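Local coordinates for protein glycosyl hydrolase family 88 (Pedobacter heparinus, PDB 3WIW) that hydrolyses unsaturated glucuronyl saccharides derived from heparin, using an alpha6/alpha6-barrel of the glycoside hydrolase 88 family, at residues 220-223 and 228-231; 169-174 and 203-208; 157-162 and 177-182; 246-251 and 292-297. All coordinates share one frame; numbering follows the deposited sequence. Where two conformers were deposited one is given.

Contact 1: residues 220-223 and 228-231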
loop_
_atom_site.group_PDB
_atom_site.type_symbol
_atom_site.label_atom_id
_atom_site.label_comp_id
_atom_site.label_asym_id
_atom_site.label_seq_id
_atom_site.Cartn_x
_atom_site.Cartn_y
_atom_site.Cartn_z
ATOM N N ILE A 220 10.412 -13.382 6.736
ATOM C CA ILE A 220 10.985 -14.058 7.895
ATOM C C ILE A 220 10.094 -15.254 8.210
ATOM O O ILE A 220 8.867 -15.122 8.313
ATOM C CB ILE A 220 11.057 -13.114 9.117
ATOM C CG1 ILE A 220 11.887 -11.858 8.776
ATOM C CG2 ILE A 220 11.633 -13.835 10.343
ATOM C CD1 ILE A 220 13.352 -12.128 8.486
ATOM N N SER A 221 10.715 -16.422 8.347
ATOM C CA SER A 221 10.007 -17.626 8.756
ATOM C C SER A 221 10.304 -17.919 10.213
ATOM O O SER A 221 11.467 -17.911 10.638
ATOM C CB SER A 221 10.405 -18.826 7.907
ATOM O OG SER A 221 9.601 -19.932 8.269
ATOM N N TYR A 222 9.252 -18.197 10.978
ATOM C CA TYR A 222 9.386 -18.434 12.410
ATOM C C TYR A 222 9.034 -19.853 12.819
ATOM O O TYR A 222 8.298 -20.552 12.114
ATOM C CB TYR A 222 8.430 -17.500 13.142
ATOM C CG TYR A 222 8.769 -16.025 13.075
ATOM C CD1 TYR A 222 9.616 -15.447 14.020
ATOM C CD2 TYR A 222 8.206 -15.201 12.104
ATOM C CE1 TYR A 222 9.894 -14.084 13.998
ATOM C CE2 TYR A 222 8.501 -13.830 12.059
ATOM C CZ TYR A 222 9.344 -13.283 13.019
ATOM O OH TYR A 222 9.640 -11.930 13.000
ATOM N N ASP A 223 9.520 -20.252 13.991
ATOM C CA ASP A 223 9.101 -21.484 14.629
ATOM C C ASP A 223 7.811 -21.171 15.363
ATOM O O ASP A 223 7.771 -20.259 16.198
ATOM C CB ASP A 223 10.169 -21.910 15.632
ATOM C CG ASP A 223 9.882 -23.251 16.270
ATOM O OD1 ASP A 223 8.931 -23.360 17.079
ATOM O OD2 ASP A 223 10.642 -24.196 15.989
ATOM N N LYS A 228 11.211 -18.503 17.523
ATOM C CA LYS A 228 12.540 -18.207 17.009
ATOM C C LYS A 228 12.530 -18.035 15.503
ATOM O O LYS A 228 11.716 -18.641 14.794
ATOM C CB LYS A 228 13.520 -19.293 17.397
ATOM C CG LYS A 228 13.777 -19.312 18.892
ATOM C CD LYS A 228 14.686 -20.457 19.281
ATOM C CE LYS A 228 15.251 -20.263 20.680
ATOM N NZ LYS A 228 16.663 -20.732 20.689
ATOM N N VAL A 229 13.429 -17.190 15.006
ATOM C CA VAL A 229 13.582 -16.997 13.569
ATOM C C VAL A 229 14.284 -18.212 12.973
ATOM O O VAL A 229 15.374 -18.593 13.433
ATOM C CB VAL A 229 14.408 -15.734 13.272
ATOM C CG1 VAL A 229 14.803 -15.666 11.795
ATOM C CG2 VAL A 229 13.641 -14.474 13.683
ATOM N N LEU A 230 13.665 -18.824 11.968
ATOM C CA LEU A 230 14.273 -19.966 11.288
ATOM C C LEU A 230 14.964 -19.581 9.975
ATOM O O LEU A 230 16.043 -20.087 9.665
ATOM C CB LEU A 230 13.234 -21.048 11.023
ATOM C CG LEU A 230 12.574 -21.633 12.263
ATOM C CD1 LEU A 230 11.482 -22.581 11.816
ATOM C CD2 LEU A 230 13.610 -22.350 13.154
ATOM N N GLN A 231 14.342 -18.707 9.189
ATOM C CA GLN A 231 14.913 -18.309 7.906
ATOM C C GLN A 231 14.645 -16.842 7.634
ATOM O O GLN A 231 13.650 -16.287 8.098
ATOM C CB GLN A 231 14.345 -19.149 6.749
ATOM C CG GLN A 231 14.478 -20.667 6.889
ATOM C CD GLN A 231 15.906 -21.166 6.728
ATOM O OE1 GLN A 231 16.788 -20.438 6.275
ATOM N NE2 GLN A 231 16.138 -22.419 7.106
#
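The Tyr222 ring is approached obliquely by Val229, whose CG2 lies 3.8 Å from CE1, while CG2 of Ile220 sits over one ring face, 3.5 Å above the plane and offset toward the rim. Both Val229 methyls meet Ile220 CG2, CG1 at 3.9 Å, and CG2, beside the backbone N (chi1 169°), also reaches the tyrosine. Two beta-branched residues and an aromatic, types at home in strands, thus share one side of the hairpin. On the other side, Ser221 and Gln231 meet through their CB atoms. Ser221 O takes two N-H groups, a short bond from Leu230 N at 2.7 Å and a weak one from Gln231 N at 3.3 Å, which makes a classic beta bulge and shifts the register by one. Ser221 N returns a bond to Gln231 O at 2.9 Å, and Asp223 N closes the end onto Lys228 O at 2.8 Å. Beyond it, Asp223 OD1 accepts from Leu225 N and Ser226 N and so braces the turn. Strand 219-222 is the middle of a three-stranded antiparallel sheet, between 170-172 and 229-233, and Tyr222 OH bonds Asn208 of helix 192-208.

Contact 2: residues 169-174 and 203-208; sequences FPVIID and VTTMKN
Val171 is the first residue of 169-174 to touch the helix: its side chain points toward Thr205, and CG1 stops 4.5 Å from OG1, a loose contact. Ile172 turns its side chain away from the helix, but its carbonyl works toward it. A water donates to Ile172 O at 2.8 Å and, over a longer 3.3 Å, to Thr205 OG1, linking the strand carbonyl to the helix hydroxyl, which do not meet directly. Ile173 then makes the closest direct approach, CD1 to Thr205 CG2 at 4.1 Å, the two side chains crossing at about a right angle. Its CG1 is anti to the backbone N (chi1 -166°), and chi2 of 72° then turns CD1 onto Thr205. Threonine suits this buried place because its two branches do different work. The methyl packs on Ile173, while OG1, beside its own backbone N at chi1 -65°, bonds back to the carbonyl of His201 one turn earlier and also receives the water. Ile173 immediately precedes Asp174, the predicted proton donor, which is held by His218 and, weakly, by Trp250. Strand 170-172 is an outer strand of its sheet, paired with 219-222, whereas helix 192-208 also leans through Thr205 and Met206 on Tyr255 of helix 245-262.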
loop_
_atom_site.group_PDB
_atom_site.type_symbol
_atom_site.label_atom_id
_atom_site.label_comp_id
_atom_site.label_asym_id
_atom_site.label_seq_id
_atom_site.Cartn_x
_atom_site.Cartn_y
_atom_site.Cartn_z
ATOM N N PHE A 169 5.860 -20.843 9.316
ATOM C CA PHE A 169 5.165 -19.635 9.739
ATOM C C PHE A 169 5.806 -18.439 9.066
ATOM O O PHE A 169 6.659 -17.780 9.644
ATOM C CB PHE A 169 5.212 -19.517 11.275
ATOM C CG PHE A 169 4.226 -18.529 11.852
ATOM C CD1 PHE A 169 4.483 -17.162 11.826
ATOM C CD2 PHE A 169 3.039 -18.973 12.438
ATOM C CE1 PHE A 169 3.580 -16.249 12.357
ATOM C CE2 PHE A 169 2.120 -18.060 12.970
ATOM C CZ PHE A 169 2.395 -16.698 12.941
ATOM N N PRO A 170 5.401 -18.173 7.824
ATOM C CA PRO A 170 6.004 -17.081 7.067
ATOM C C PRO A 170 5.349 -15.749 7.382
ATOM O O PRO A 170 4.105 -15.660 7.440
ATOM C CB PRO A 170 5.729 -17.475 5.619
ATOM C CG PRO A 170 4.396 -18.233 5.697
ATOM C CD PRO A 170 4.405 -18.920 7.038
ATOM N N VAL A 171 6.173 -14.720 7.562
ATOM C CA VAL A 171 5.684 -13.348 7.757
ATOM C C VAL A 171 6.394 -12.460 6.744
ATOM O O VAL A 171 7.632 -12.439 6.676
ATOM C CB VAL A 171 5.990 -12.851 9.191
ATOM C CG1 VAL A 171 5.486 -11.407 9.381
ATOM C CG2 VAL A 171 5.336 -13.770 10.212
ATOM N N ILE A 172 5.630 -11.760 5.921
ATOM C CA ILE A 172 6.229 -10.893 4.913
ATOM C C ILE A 172 6.180 -9.430 5.343
ATOM O O ILE A 172 5.327 -9.048 6.144
ATOM C CB ILE A 172 5.590 -11.101 3.511
ATOM C CG1 ILE A 172 4.134 -10.593 3.407
ATOM C CG2 ILE A 172 5.675 -12.574 3.135
ATOM C CD1 ILE A 172 3.494 -10.898 2.031
ATOM N N ILE A 173 7.092 -8.620 4.819
ATOM C CA ILE A 173 7.156 -7.215 5.179
ATOM C C ILE A 173 5.818 -6.507 4.849
ATOM O O ILE A 173 5.393 -5.581 5.576
ATOM C CB ILE A 173 8.384 -6.534 4.502
ATOM C CG1 ILE A 173 8.668 -5.174 5.130
ATOM C CG2 ILE A 173 8.181 -6.371 2.977
ATOM C CD1 ILE A 173 9.265 -5.241 6.550
ATOM N N ASP A 174 5.163 -6.937 3.761
ATOM C CA ASP A 174 3.890 -6.338 3.325
ATOM C C ASP A 174 2.824 -6.412 4.437
ATOM O O ASP A 174 1.884 -5.611 4.459
ATOM C CB ASP A 174 3.315 -7.031 2.080
ATOM C CG ASP A 174 4.366 -7.522 1.070
ATOM O OD1 ASP A 174 5.418 -8.091 1.446
ATOM O OD2 ASP A 174 4.060 -7.422 -0.135
ATOM N N VAL A 203 6.301 -4.557 16.469
ATOM C CA VAL A 203 7.514 -4.667 17.284
ATOM C C VAL A 203 8.363 -5.879 16.877
ATOM O O VAL A 203 9.578 -5.758 16.658
ATOM C CB VAL A 203 7.175 -4.692 18.795
ATOM C CG1 VAL A 203 8.426 -4.963 19.611
ATOM C CG2 VAL A 203 6.549 -3.356 19.215
ATOM N N THR A 204 7.727 -7.040 16.726
ATOM C CA THR A 204 8.434 -8.250 16.315
ATOM C C THR A 204 9.118 -8.032 14.942
ATOM O O THR A 204 10.278 -8.394 14.738
ATOM C CB THR A 204 7.423 -9.393 16.214
ATOM O OG1 THR A 204 6.785 -9.562 17.490
ATOM C CG2 THR A 204 8.086 -10.703 15.776
ATOM N N THR A 205 8.403 -7.423 14.006
ATOM C CA THR A 205 8.903 -7.184 12.667
ATOM C C THR A 205 10.043 -6.181 12.703
ATOM O O THR A 205 10.999 -6.282 11.922
ATOM C CB THR A 205 7.741 -6.716 11.780
ATOM O OG1 THR A 205 6.795 -7.797 11.679
ATOM C CG2 THR A 205 8.236 -6.338 10.388
ATOM N N MET A 206 9.961 -5.235 13.628
ATOM C CA MET A 206 10.970 -4.202 13.724
ATOM C C MET A 206 12.322 -4.819 14.082
ATOM O O MET A 206 13.374 -4.398 13.574
ATOM C CB MET A 206 10.514 -3.157 14.744
ATOM C CG MET A 206 11.303 -1.884 14.741
ATOM S SD MET A 206 10.578 -0.532 15.677
ATOM C CE MET A 206 12.076 0.072 16.384
ATOM N N LYS A 207 12.286 -5.828 14.951
ATOM C CA LYS A 207 13.475 -6.581 15.305
ATOM C C LYS A 207 13.959 -7.486 14.148
ATOM O O LYS A 207 15.105 -7.400 13.706
ATOM C CB LYS A 207 13.205 -7.421 16.546
ATOM C CG LYS A 207 14.387 -8.249 16.966
ATOM C CD LYS A 207 14.061 -9.098 18.181
ATOM C CE LYS A 207 15.269 -9.925 18.591
ATOM N NZ LYS A 207 14.943 -10.879 19.681
ATOM N N ASN A 208 13.078 -8.326 13.623
ATOM C CA ASN A 208 13.527 -9.447 12.808
ATOM C C ASN A 208 13.599 -9.192 11.309
ATOM O O ASN A 208 14.386 -9.832 10.614
ATOM C CB ASN A 208 12.666 -10.679 13.099
ATOM C CG ASN A 208 12.747 -11.097 14.541
ATOM O OD1 ASN A 208 13.850 -11.196 15.101
ATOM N ND2 ASN A 208 11.595 -11.332 15.159
HETATM O O HOH W 1 5.482 -7.817 8.692
#

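Contact 3: residues 157-162 and 177-182; sequences GAIRSW and MNLEYL
Ile159 and Leu179 mark the nearest approach of the two backbones, with CA atoms 9.1 Å apart, so the short strand 158-159 and the kinked helical segment 177-182 meet through side chains alone. Ile159 points at the helix and places a single atom, CD1, against two leucines. It lies 3.8 Å from Leu179 CD2, the two side chains running antiparallel alongside each other, and 3.9 Å from Leu182 CD1, which meets it end-on, methyl to methyl. An extended isoleucine fits this task: CG1 is anti to the carbonyl carbon (chi1 -66°) and chi2 is 171°, which holds CD1 far from the backbone. The leucines, three positions apart on the helix, offer their branched ends to that one methyl. All three are buried, and the contact is purely apolar. Farther along, Arg160 NE bonds Trp162 O at 2.9 Å, the arginine side chain folding back over the residues that follow it, with NE above the carbonyl plane. Strand 158-159 pairs with 152-153 through a G1 bulge at Gly157 and Ala158; at the positive phi of Gly157 (79°) a CB would collide with the preceding carbonyl, which calls for glycine. Helix 175-188 turns other sides to helices 117-132 and 245-262, and its Asn178 bonds Asp116, the predicted nucleophile.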
loop_
_atom_site.group_PDB
_atom_site.type_symbol
_atom_site.label_atom_id
_atom_site.label_comp_id
_atom_site.label_asym_id
_atom_site.label_seq_id
_atom_site.Cartn_x
_atom_site.Cartn_y
_atom_site.Cartn_z
ATOM N N GLY A 157 4.409 -13.775 18.223
ATOM C CA GLY A 157 4.272 -12.331 18.275
ATOM C C GLY A 157 4.015 -11.705 16.903
ATOM O O GLY A 157 4.390 -10.555 16.672
ATOM N N ALA A 158 3.375 -12.440 15.987
ATOM C CA ALA A 158 3.103 -11.903 14.641
ATOM C C ALA A 158 1.916 -12.612 14.005
ATOM O O ALA A 158 1.558 -13.729 14.391
ATOM C CB ALA A 158 4.333 -12.034 13.732
ATOM N N ILE A 159 1.297 -11.931 13.044
ATOM C CA ILE A 159 0.316 -12.501 12.143
ATOM C C ILE A 159 1.022 -13.365 11.106
ATOM O O ILE A 159 2.027 -12.952 10.511
ATOM C CB ILE A 159 -0.445 -11.377 11.420
ATOM C CG1 ILE A 159 -1.281 -10.574 12.437
ATOM C CG2 ILE A 159 -1.305 -11.949 10.277
ATOM C CD1 ILE A 159 -1.888 -9.326 11.863
ATOM N N ARG A 160 0.526 -14.590 10.924
ATOM C CA ARG A 160 0.983 -15.455 9.843
ATOM C C ARG A 160 0.501 -14.887 8.510
ATOM O O ARG A 160 -0.703 -14.729 8.299
ATOM C CB ARG A 160 0.416 -16.860 10.029
ATOM C CG ARG A 160 1.042 -17.839 9.060
ATOM C CD ARG A 160 0.516 -19.213 9.275
ATOM N NE ARG A 160 1.040 -20.125 8.271
ATOM C CZ ARG A 160 1.002 -21.447 8.372
ATOM N NH1 ARG A 160 0.487 -22.021 9.456
ATOM N NH2 ARG A 160 1.485 -22.187 7.380
ATOM N N SER A 161 1.408 -14.594 7.584
ATOM C CA SER A 161 0.980 -13.952 6.338
ATOM C C SER A 161 0.192 -14.899 5.440
ATOM O O SER A 161 -0.882 -14.528 4.930
ATOM C CB SER A 161 2.179 -13.381 5.587
ATOM O OG SER A 161 2.791 -12.381 6.363
ATOM N N TRP A 162 0.675 -16.120 5.264
ATOM C CA TRP A 162 -0.055 -17.057 4.419
ATOM C C TRP A 162 0.138 -18.482 4.848
ATOM O O TRP A 162 1.008 -18.789 5.666
ATOM C CB TRP A 162 0.310 -16.891 2.951
ATOM C CG TRP A 162 1.745 -17.223 2.636
ATOM C CD1 TRP A 162 2.391 -18.410 2.860
ATOM C CD2 TRP A 162 2.694 -16.370 1.980
ATOM N NE1 TRP A 162 3.687 -18.333 2.412
ATOM C CE2 TRP A 162 3.899 -17.092 1.869
ATOM C CE3 TRP A 162 2.644 -15.060 1.491
ATOM C CZ2 TRP A 162 5.043 -16.551 1.275
ATOM C CZ3 TRP A 162 3.776 -14.522 0.903
ATOM C CH2 TRP A 162 4.964 -15.266 0.803
ATOM N N MET A 177 1.357 -3.458 6.398
ATOM C CA MET A 177 0.288 -2.605 5.872
ATOM C C MET A 177 -1.059 -3.055 6.395
ATOM O O MET A 177 -1.946 -2.229 6.617
ATOM C CB MET A 177 0.303 -2.636 4.345
ATOM C CG MET A 177 1.617 -2.133 3.747
ATOM S SD MET A 177 1.919 -0.383 4.049
ATOM C CE MET A 177 0.589 0.316 3.054
ATOM N N ASN A 178 -1.210 -4.370 6.566
ATOM C CA ASN A 178 -2.451 -4.963 7.046
ATOM C C ASN A 178 -2.726 -4.692 8.524
ATOM O O ASN A 178 -3.816 -4.938 8.998
ATOM C CB ASN A 178 -2.438 -6.447 6.701
ATOM C CG ASN A 178 -2.616 -6.676 5.227
ATOM O OD1 ASN A 178 -3.598 -6.220 4.645
ATOM N ND2 ASN A 178 -1.663 -7.365 4.595
ATOM N N LEU A 179 -1.738 -4.184 9.258
ATOM C CA LEU A 179 -1.940 -3.803 10.657
ATOM C C LEU A 179 -2.892 -2.623 10.828
ATOM O O LEU A 179 -3.562 -2.529 11.857
ATOM C CB LEU A 179 -0.611 -3.495 11.339
ATOM C CG LEU A 179 0.430 -4.609 11.281
ATOM C CD1 LEU A 179 1.647 -4.175 12.079
ATOM C CD2 LEU A 179 -0.132 -5.954 11.741
ATOM N N GLU A 180 -2.973 -1.747 9.820
ATOM C CA GLU A 180 -3.782 -0.533 9.952
ATOM C C GLU A 180 -5.240 -0.917 10.274
ATOM O O GLU A 180 -5.895 -0.322 11.143
ATOM C CB GLU A 180 -3.701 0.319 8.683
ATOM C CG GLU A 180 -4.343 1.685 8.928
ATOM C CD GLU A 180 -4.295 2.608 7.744
ATOM O OE1 GLU A 180 -5.000 3.638 7.762
ATOM O OE2 GLU A 180 -3.508 2.350 6.824
ATOM N N TYR A 181 -5.729 -1.922 9.554
ATOM C CA TYR A 181 -7.058 -2.475 9.764
ATOM C C TYR A 181 -7.277 -2.863 11.226
ATOM O O TYR A 181 -8.305 -2.495 11.829
ATOM C CB TYR A 181 -7.207 -3.690 8.868
ATOM C CG TYR A 181 -8.604 -4.309 8.772
ATOM C CD1 TYR A 181 -9.757 -3.711 9.305
ATOM C CD2 TYR A 181 -8.747 -5.527 8.089
ATOM C CE1 TYR A 181 -11.012 -4.339 9.147
ATOM C CE2 TYR A 181 -9.956 -6.139 7.916
ATOM C CZ TYR A 181 -11.089 -5.556 8.445
ATOM O OH TYR A 181 -12.285 -6.196 8.240
ATOM N N LEU A 182 -6.319 -3.563 11.836
ATOM C CA LEU A 182 -6.477 -3.997 13.222
ATOM C C LEU A 182 -6.349 -2.856 14.218
ATOM O O LEU A 182 -7.022 -2.895 15.251
ATOM C CB LEU A 182 -5.478 -5.087 13.576
ATOM C CG LEU A 182 -5.756 -6.498 13.094
ATOM C CD1 LEU A 182 -4.728 -7.449 13.691
ATOM C CD2 LEU A 182 -7.163 -6.913 13.478
#

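Contact 4: residues 246-251 and 292-297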
loop_
_atom_site.group_PDB
_atom_site.type_symbol
_atom_site.label_atom_id
_atom_site.label_comp_id
_atom_site.label_asym_id
_atom_site.label_seq_id
_atom_site.Cartn_x
_atom_site.Cartn_y
_atom_site.Cartn_z
ATOM N N ARG A 246 9.545 -2.187 -3.340
ATOM C CA ARG A 246 8.216 -2.069 -2.762
ATOM C C ARG A 246 8.212 -2.561 -1.306
ATOM O O ARG A 246 7.531 -1.998 -0.463
ATOM C CB ARG A 246 7.137 -2.723 -3.637
ATOM C CG ARG A 246 5.736 -2.492 -3.081
ATOM C CD ARG A 246 4.651 -2.822 -4.096
ATOM N NE ARG A 246 4.607 -4.230 -4.496
ATOM C CZ ARG A 246 5.063 -4.700 -5.664
ATOM N NH1 ARG A 246 5.671 -3.902 -6.541
ATOM N NH2 ARG A 246 4.951 -5.995 -5.944
ATOM N N GLY A 247 9.018 -3.567 -1.005
ATOM C CA GLY A 247 9.173 -3.999 0.374
ATOM C C GLY A 247 9.751 -2.921 1.269
ATOM O O GLY A 247 9.295 -2.752 2.404
ATOM N N GLN A 248 10.761 -2.203 0.783
ATOM C CA GLN A 248 11.313 -1.108 1.582
ATOM C C GLN A 248 10.214 -0.072 1.841
ATOM O O GLN A 248 10.110 0.453 2.964
ATOM C CB GLN A 248 12.501 -0.429 0.890
ATOM C CG GLN A 248 13.609 -1.365 0.390
ATOM C CD GLN A 248 14.018 -2.417 1.428
ATOM O OE1 GLN A 248 14.607 -2.108 2.473
ATOM N NE2 GLN A 248 13.726 -3.677 1.128
ATOM N N ALA A 249 9.404 0.199 0.812
ATOM C CA ALA A 249 8.294 1.144 0.903
ATOM C C ALA A 249 7.252 0.668 1.925
ATOM O O ALA A 249 6.805 1.466 2.754
ATOM C CB ALA A 249 7.635 1.322 -0.445
ATOM N N TRP A 250 6.874 -0.610 1.894
ATOM C CA TRP A 250 5.896 -1.116 2.875
ATOM C C TRP A 250 6.434 -0.940 4.294
ATOM O O TRP A 250 5.675 -0.642 5.210
ATOM C CB TRP A 250 5.645 -2.592 2.671
ATOM C CG TRP A 250 4.959 -3.070 1.422
ATOM C CD1 TRP A 250 5.228 -4.274 0.804
ATOM C CD2 TRP A 250 3.833 -2.502 0.709
ATOM N NE1 TRP A 250 4.395 -4.457 -0.264
ATOM C CE2 TRP A 250 3.511 -3.403 -0.335
ATOM C CE3 TRP A 250 3.089 -1.310 0.824
ATOM C CZ2 TRP A 250 2.443 -3.188 -1.233
ATOM C CZ3 TRP A 250 2.026 -1.085 -0.086
ATOM C CH2 TRP A 250 1.726 -2.025 -1.106
ATOM N N GLY A 251 7.742 -1.139 4.504
ATOM C CA GLY A 251 8.351 -0.919 5.808
ATOM C C GLY A 251 8.244 0.530 6.249
ATOM O O GLY A 251 7.800 0.810 7.371
ATOM N N TRP A 292 13.345 -1.474 -9.301
ATOM C CA TRP A 292 12.451 -2.441 -8.680
ATOM C C TRP A 292 13.098 -3.122 -7.458
ATOM O O TRP A 292 12.407 -3.540 -6.524
ATOM C CB TRP A 292 11.982 -3.468 -9.720
ATOM C CG TRP A 292 13.079 -4.388 -10.134
ATOM C CD1 TRP A 292 14.052 -4.141 -11.081
ATOM C CD2 TRP A 292 13.364 -5.679 -9.599
ATOM N NE1 TRP A 292 14.934 -5.211 -11.133
ATOM C CE2 TRP A 292 14.524 -6.168 -10.234
ATOM C CE3 TRP A 292 12.748 -6.471 -8.620
ATOM C CZ2 TRP A 292 15.061 -7.438 -9.939
ATOM C CZ3 TRP A 292 13.283 -7.732 -8.325
ATOM C CH2 TRP A 292 14.433 -8.189 -8.977
ATOM N N ASP A 293 14.424 -3.221 -7.454
ATOM C CA ASP A 293 15.190 -3.677 -6.306
ATOM C C ASP A 293 16.413 -2.773 -6.237
ATOM O O ASP A 293 17.084 -2.529 -7.257
ATOM C CB ASP A 293 15.582 -5.158 -6.453
ATOM C CG ASP A 293 16.234 -5.736 -5.196
ATOM O OD1 ASP A 293 17.328 -5.266 -4.791
ATOM O OD2 ASP A 293 15.666 -6.689 -4.598
ATOM N N PHE A 294 16.713 -2.256 -5.042
ATOM C CA PHE A 294 17.795 -1.287 -4.891
ATOM C C PHE A 294 19.179 -1.872 -5.175
ATOM O O PHE A 294 20.129 -1.114 -5.381
ATOM C CB PHE A 294 17.815 -0.699 -3.472
ATOM C CG PHE A 294 16.754 0.362 -3.215
ATOM C CD1 PHE A 294 15.439 0.041 -2.905
ATOM C CD2 PHE A 294 17.100 1.706 -3.253
ATOM C CE1 PHE A 294 14.496 1.044 -2.660
ATOM C CE2 PHE A 294 16.159 2.709 -3.014
ATOM C CZ PHE A 294 14.853 2.370 -2.722
ATOM N N ASP A 295 19.300 -3.205 -5.195
ATOM C CA ASP A 295 20.613 -3.841 -5.274
ATOM C C ASP A 295 20.997 -4.370 -6.646
ATOM O O ASP A 295 22.039 -5.013 -6.793
ATOM C CB ASP A 295 20.768 -4.899 -4.185
ATOM C CG ASP A 295 20.723 -4.284 -2.805
ATOM O OD1 ASP A 295 21.161 -3.133 -2.634
ATOM O OD2 ASP A 295 20.210 -4.912 -1.891
ATOM N N VAL A 296 20.166 -4.131 -7.652
ATOM C CA VAL A 296 20.516 -4.549 -8.999
ATOM C C VAL A 296 21.807 -3.893 -9.479
ATOM O O VAL A 296 22.159 -2.791 -9.082
ATOM C CB VAL A 296 19.397 -4.269 -10.013
ATOM C CG1 VAL A 296 18.145 -5.061 -9.641
ATOM C CG2 VAL A 296 19.096 -2.771 -10.129
ATOM N N HIS A 297 22.518 -4.576 -10.359
ATOM C CA HIS A 297 23.780 -4.032 -10.824
ATOM C C HIS A 297 23.580 -3.014 -11.962
ATOM O O HIS A 297 24.430 -2.160 -12.189
ATOM C CB HIS A 297 24.673 -5.162 -11.310
ATOM C CG HIS A 297 24.266 -5.674 -12.642
ATOM N ND1 HIS A 297 23.140 -6.447 -12.821
ATOM C CD2 HIS A 297 24.767 -5.442 -13.879
ATOM C CE1 HIS A 297 22.994 -6.711 -14.106
ATOM N NE2 HIS A 297 23.965 -6.111 -14.771
HETATM O O HOH W 2 9.642 -3.145 -6.131
#
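One water joins the backbones of Arg246 and Trp292: it donates to Trp292 O at 2.8 Å and accepts from Arg246 N at 3.0 Å. Arg246 N and Trp292 O are themselves 4.5 Å apart, too far for a direct bond, so the water fills the role of a partner for the N-H near the start of helix 245-262. The direct side-chain contact lies two residues further along the helix, at Gln248, whose CG meets CE1 and CD1 of Phe294, both at 4.0 Å. CG stands obliquely to the ring, and the amide plane is turned 76° from it. A bend at chi2 (-46°) lets glutamine offer its methylene to the aromatic while its amide end goes elsewhere, OE1 to Ser216 N and NE2 to Trp244 O. Phe294 occupies a type I turn from Asp293 to Val296, and Asp293 OD1 uses its anti lone pair to accept from Asp295 N at 2.9 Å, an Asx turn that fixes the bend. Within the helix, Arg246 CG lies over one face of the Trp250 ring near its rim, 3.5 Å above the plane. The Arg246 guanidinium is held by a salt bridge to Asp305 and by the carbonyls of Val361 and Gly362. Chemically, then, a single water links one N-H to one carbonyl, the direct packing is apolar, and several acceptors restrain the guanidinium of Arg246, which, like Trp250, is a predicted substrate-binding residue.

From the N terminus, contact 3 opens first, at 157-162, and closes a loop holding strand 170-172. Contact 2 opens within that loop and closes beyond it, around helix 175-188, so the two cross. Contact 1 comes next, in series, closing the tight hairpin of strands 219-222 and 229-233. Contact 4 follows and closes a longer loop, containing helix 265-279, back onto helix 245-262. Strand 170-172 binds contact 1 to contact 2 through the shared sheet, and Thr204 with Gly157 and Pro170 with Ser161 tie contact 2 to contact 3. Ile173 packs on Gly247 and Met177 on Trp250, linking contacts 2 and 3 to contact 4.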